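Local coordinates for protein Baccell_00875 (Bacteroides cellulosilyticus DSM 14838, PDB 5NO8) that is a polysaccharide lyase that probably removes rhamnose caps from complex arabinogalactan proteins by cleaving at the adjoining glucuronic acid, at residues K251-N263 with A273-A285. Residues are numbered along the deposited sequence; the frame is centred on the assembly and turned at random.
Sequences KLLEKGSVLVSCN and ARVECRSLEPLEA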
loop_
_atom_site.group_PDB
_atom_site.type_symbol
_atom_site.label_atom_id
_atom_site.label_comp_id
_atom_site.label_asym_id
_atom_site.label_seq_id
_atom_site.Cartn_x
_atom_site.Cartn_y
_atom_site.Cartn_z
ATOM N N LYS A 251 12.340 -4.396 20.743
ATOM C CA LYS A 251 12.273 -5.841 20.941
ATOM C C LYS A 251 12.966 -6.611 19.816
ATOM O O LYS A 251 13.670 -7.610 20.075
ATOM C CB LYS A 251 10.822 -6.266 21.076
ATOM C CG LYS A 251 10.227 -5.867 22.422
ATOM C CD LYS A 251 8.747 -6.220 22.447
ATOM C CE LYS A 251 8.026 -5.738 23.700
ATOM N NZ LYS A 251 8.350 -6.584 24.844
ATOM N N LEU A 252 12.795 -6.139 18.586
ATOM C CA LEU A 252 13.538 -6.737 17.449
ATOM C C LEU A 252 15.062 -6.707 17.680
ATOM O O LEU A 252 15.766 -7.730 17.499
ATOM C CB LEU A 252 13.115 -6.086 16.131
ATOM C CG LEU A 252 13.839 -6.512 14.846
ATOM C CD1 LEU A 252 12.918 -6.304 13.641
ATOM C CD2 LEU A 252 15.145 -5.780 14.648
ATOM N N LEU A 253 15.570 -5.568 18.129
ATOM C CA LEU A 253 16.994 -5.441 18.450
ATOM C C LEU A 253 17.390 -6.296 19.666
ATOM O O LEU A 253 18.461 -6.911 19.660
ATOM C CB LEU A 253 17.374 -3.982 18.685
ATOM C CG LEU A 253 17.222 -3.038 17.486
ATOM C CD1 LEU A 253 17.434 -1.588 17.908
ATOM C CD2 LEU A 253 18.199 -3.415 16.390
ATOM N N GLU A 254 16.515 -6.362 20.677
ATOM C CA GLU A 254 16.769 -7.205 21.850
ATOM C C GLU A 254 16.885 -8.652 21.489
ATOM O O GLU A 254 17.677 -9.376 22.088
ATOM C CB GLU A 254 15.675 -7.071 22.902
ATOM C CG GLU A 254 15.658 -5.715 23.572
ATOM C CD GLU A 254 14.645 -5.611 24.698
ATOM O OE1 GLU A 254 13.548 -6.219 24.589
ATOM O OE2 GLU A 254 14.977 -4.915 25.695
ATOM N N LYS A 255 16.115 -9.065 20.488
ATOM C CA LYS A 255 16.117 -10.445 20.023
ATOM C C LYS A 255 17.289 -10.736 19.090
ATOM O O LYS A 255 17.403 -11.847 18.584
ATOM C CB LYS A 255 14.754 -10.772 19.387
ATOM C CG LYS A 255 13.687 -10.889 20.479
ATOM C CD LYS A 255 12.271 -10.976 19.974
ATOM C CE LYS A 255 11.294 -10.761 21.130
ATOM N NZ LYS A 255 11.380 -11.863 22.129
ATOM N N GLY A 256 18.163 -9.749 18.857
ATOM C CA GLY A 256 19.402 -9.960 18.121
ATOM C C GLY A 256 19.360 -9.681 16.626
ATOM O O GLY A 256 20.338 -9.933 15.931
ATOM N N SER A 257 18.246 -9.151 16.134
ATOM C CA SER A 257 18.138 -8.795 14.721
ATOM C C SER A 257 18.648 -7.360 14.488
ATOM O O SER A 257 19.243 -6.756 15.391
ATOM C CB SER A 257 16.704 -8.961 14.264
ATOM O OG SER A 257 16.620 -8.840 12.850
ATOM N N VAL A 258 18.497 -6.852 13.264
ATOM C CA VAL A 258 18.992 -5.517 12.915
ATOM C C VAL A 258 17.922 -4.749 12.186
ATOM O O VAL A 258 16.963 -5.341 11.665
ATOM C CB VAL A 258 20.283 -5.574 12.059
ATOM C CG1 VAL A 258 21.365 -6.379 12.764
ATOM C CG2 VAL A 258 20.031 -6.147 10.676
ATOM N N LEU A 259 18.071 -3.422 12.159
ATOM C CA LEU A 259 17.151 -2.536 11.452
ATOM C C LEU A 259 17.953 -1.739 10.430
ATOM O O LEU A 259 18.958 -1.099 10.776
ATOM C CB LEU A 259 16.455 -1.560 12.416
ATOM C CG LEU A 259 15.472 -2.203 13.373
ATOM C CD1 LEU A 259 15.234 -1.263 14.539
ATOM C CD2 LEU A 259 14.181 -2.561 12.649
ATOM N N VAL A 260 17.511 -1.787 9.181
ATOM C CA VAL A 260 18.118 -1.025 8.107
ATOM C C VAL A 260 17.213 0.140 7.765
ATOM O O VAL A 260 16.002 0.000 7.725
ATOM C CB VAL A 260 18.355 -1.920 6.885
ATOM C CG1 VAL A 260 18.926 -1.142 5.717
ATOM C CG2 VAL A 260 19.339 -3.003 7.269
ATOM N N SER A 261 17.820 1.294 7.489
ATOM C CA SER A 261 17.076 2.437 7.017
ATOM C C SER A 261 17.978 3.286 6.116
ATOM O O SER A 261 19.199 3.278 6.270
ATOM C CB SER A 261 16.574 3.279 8.188
ATOM O OG SER A 261 17.640 3.567 9.069
ATOM N N CYS A 262 17.343 4.055 5.242
ATOM C CA CYS A 262 18.033 4.963 4.328
ATOM C C CYS A 262 17.527 6.371 4.571
ATOM O O CYS A 262 16.417 6.567 5.039
ATOM C CB CYS A 262 17.762 4.586 2.877
ATOM S SG CYS A 262 18.212 2.876 2.469
ATOM N N ASN A 263 18.322 7.368 4.192
ATOM C CA ASN A 263 17.884 8.748 4.335
ATOM C C ASN A 263 16.658 9.016 3.457
ATOM O O ASN A 263 15.768 9.769 3.852
ATOM C CB ASN A 263 19.037 9.747 4.100
ATOM C CG ASN A 263 19.622 9.663 2.713
ATOM O OD1 ASN A 263 19.972 8.588 2.244
ATOM N ND2 ASN A 263 19.682 10.797 2.022
ATOM N N ALA A 273 23.426 8.734 -0.977
ATOM C CA ALA A 273 22.615 7.852 -0.136
ATOM C C ALA A 273 23.381 7.584 1.141
ATOM O O ALA A 273 24.620 7.391 1.103
ATOM C CB ALA A 273 22.331 6.536 -0.846
ATOM N N ARG A 274 22.671 7.583 2.269
ATOM C CA ARG A 274 23.228 7.121 3.524
ATOM C C ARG A 274 22.365 5.950 3.988
ATOM O O ARG A 274 21.189 6.133 4.229
ATOM C CB ARG A 274 23.253 8.205 4.597
ATOM C CG ARG A 274 23.804 7.701 5.933
ATOM C CD ARG A 274 23.832 8.814 6.982
ATOM N NE ARG A 274 24.238 8.315 8.289
ATOM C CZ ARG A 274 25.432 8.461 8.874
ATOM N NH1 ARG A 274 26.438 9.109 8.296
ATOM N NH2 ARG A 274 25.610 7.969 10.085
ATOM N N VAL A 275 22.963 4.772 4.113
ATOM C CA VAL A 275 22.225 3.563 4.482
ATOM C C VAL A 275 22.793 3.048 5.794
ATOM O O VAL A 275 23.996 2.839 5.894
ATOM C CB VAL A 275 22.355 2.472 3.387
ATOM C CG1 VAL A 275 21.385 1.334 3.656
ATOM C CG2 VAL A 275 22.147 3.075 2.029
ATOM N N GLU A 276 21.929 2.873 6.802
ATOM C CA GLU A 276 22.331 2.528 8.165
ATOM C C GLU A 276 21.820 1.160 8.536
ATOM O O GLU A 276 20.695 0.813 8.185
ATOM C CB GLU A 276 21.725 3.537 9.144
ATOM C CG GLU A 276 22.347 4.922 9.012
ATOM C CD GLU A 276 21.925 5.886 10.114
ATOM O OE1 GLU A 276 21.050 5.534 10.946
ATOM O OE2 GLU A 276 22.469 7.001 10.127
ATOM N N CYS A 277 22.650 0.391 9.225
ATOM C CA CYS A 277 22.280 -0.893 9.795
ATOM C C CYS A 277 22.522 -0.798 11.317
ATOM O O CYS A 277 23.673 -0.704 11.777
ATOM C CB CYS A 277 23.111 -1.992 9.162
ATOM S SG CYS A 277 22.682 -3.675 9.715
ATOM N N ARG A 278 21.432 -0.806 12.080
ATOM C CA ARG A 278 21.477 -0.629 13.537
ATOM C C ARG A 278 21.253 -1.968 14.214
ATOM O O ARG A 278 20.339 -2.718 13.844
ATOM C CB ARG A 278 20.406 0.376 13.962
ATOM C CG ARG A 278 20.156 0.527 15.461
ATOM C CD ARG A 278 21.194 1.382 16.153
ATOM N NE ARG A 278 21.188 2.765 15.682
ATOM C CZ ARG A 278 22.085 3.680 16.047
ATOM N NH1 ARG A 278 23.062 3.372 16.898
ATOM N NH2 ARG A 278 22.020 4.902 15.543
ATOM N N SER A 279 22.057 -2.245 15.233
ATOM C CA SER A 279 21.935 -3.453 16.044
ATOM C C SER A 279 21.924 -3.060 17.528
ATOM O O SER A 279 22.128 -1.891 17.859
ATOM C CB SER A 279 23.080 -4.409 15.768
ATOM O OG SER A 279 24.322 -3.715 15.834
ATOM N N LEU A 280 21.697 -4.037 18.396
ATOM C CA LEU A 280 21.767 -3.799 19.835
ATOM C C LEU A 280 23.236 -3.732 20.237
ATOM O O LEU A 280 23.643 -2.802 20.897
ATOM C CB LEU A 280 21.067 -4.909 20.601
ATOM C CG LEU A 280 21.075 -4.728 22.128
ATOM C CD1 LEU A 280 20.098 -3.639 22.518
ATOM C CD2 LEU A 280 20.775 -6.041 22.819
ATOM N N GLU A 281 24.011 -4.718 19.818
ATOM C CA GLU A 281 25.459 -4.753 20.067
ATOM C C GLU A 281 26.222 -4.607 18.737
ATOM O O GLU A 281 25.667 -4.906 17.678
ATOM C CB GLU A 281 25.863 -6.080 20.723
ATOM C CG GLU A 281 25.037 -6.504 21.938
ATOM C CD GLU A 281 25.218 -5.612 23.159
ATOM O OE1 GLU A 281 25.859 -4.542 23.067
ATOM O OE2 GLU A 281 24.704 -5.988 24.239
ATOM N N PRO A 282 27.495 -4.167 18.791
ATOM C CA PRO A 282 28.321 -4.120 17.575
ATOM C C PRO A 282 28.286 -5.407 16.742
ATOM O O PRO A 282 28.361 -6.514 17.273
ATOM C CB PRO A 282 29.736 -3.855 18.123
ATOM C CG PRO A 282 29.490 -3.061 19.371
ATOM C CD PRO A 282 28.242 -3.663 19.970
ATOM N N LEU A 283 28.125 -5.251 15.436
ATOM C CA LEU A 283 28.144 -6.380 14.519
ATOM C C LEU A 283 29.566 -6.835 14.297
ATOM O O LEU A 283 30.486 -6.026 14.354
ATOM C CB LEU A 283 27.541 -5.977 13.179
ATOM C CG LEU A 283 26.078 -5.579 13.250
ATOM C CD1 LEU A 283 25.603 -5.188 11.867
ATOM C CD2 LEU A 283 25.221 -6.697 13.815
ATOM N N GLU A 284 29.732 -8.132 14.074
ATOM C CA GLU A 284 31.022 -8.706 13.672
ATOM C C GLU A 284 31.110 -8.907 12.149
ATOM O O GLU A 284 30.158 -9.400 11.485
ATOM C CB GLU A 284 31.342 -9.985 14.474
ATOM C CG GLU A 284 30.506 -11.220 14.183
ATOM C CD GLU A 284 30.126 -12.041 15.433
ATOM O OE1 GLU A 284 30.961 -12.162 16.363
ATOM O OE2 GLU A 284 28.986 -12.581 15.486
ATOM N N ALA A 285 32.234 -8.458 11.601
ATOM C CA ALA A 285 32.567 -8.641 10.206
ATOM C C ALA A 285 31.418 -8.178 9.308
ATOM O O ALA A 285 30.914 -8.955 8.477
ATOM C CB ALA A 285 32.905 -10.103 9.957
HETATM O O HOH W 1 20.488 -6.571 17.727
#
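L259 and S261 pair with R278 and E276 in an antiparallel edge, an example of a sheet finished by a short outer strand: 259-262 borders 272-278 in a mixed beta-sheet domain that follows helix 245-254. Four backbone bonds join the hydrogen-bonded pairs; those given by R278 N and E276 N are nearly straight, E276 N lying 2.8 Å from S261 O. Beyond them N263 OD1 stands in for a backbone carbonyl, accepting R274 N at 2.9 Å from above the amide plane; CG sits between the backbone N and the carbonyl carbon (chi1 61°), which brings OD1 to that N-H, while N263 N donates to R274 O.

Apolar contacts gather on the V260 and C262 face, turned toward strands 314-322 and 326-335. C262 SG lies 3.7 Å from V275 CG1, and V258 CG2 meets C277 SG at the same distance.

The opposite face, which also carries L259 and S261, holds E276, whose OE2 is gripped by the extended R274: NE makes a short bond on the anti lone pair (2.9 Å), NH2 a longer, more bent one. NH1 reaches E307, and F305 adds a cation-pi contact. A leucine at R274 would probably leave E276 and E307 without this shared positive partner.

Where helix 245-254 ends in a Schellman motif at G256, L253 CD2 packs against R278 O, and one water donates to L253 O and S257 O while accepting from L280 N at 2.9 Å.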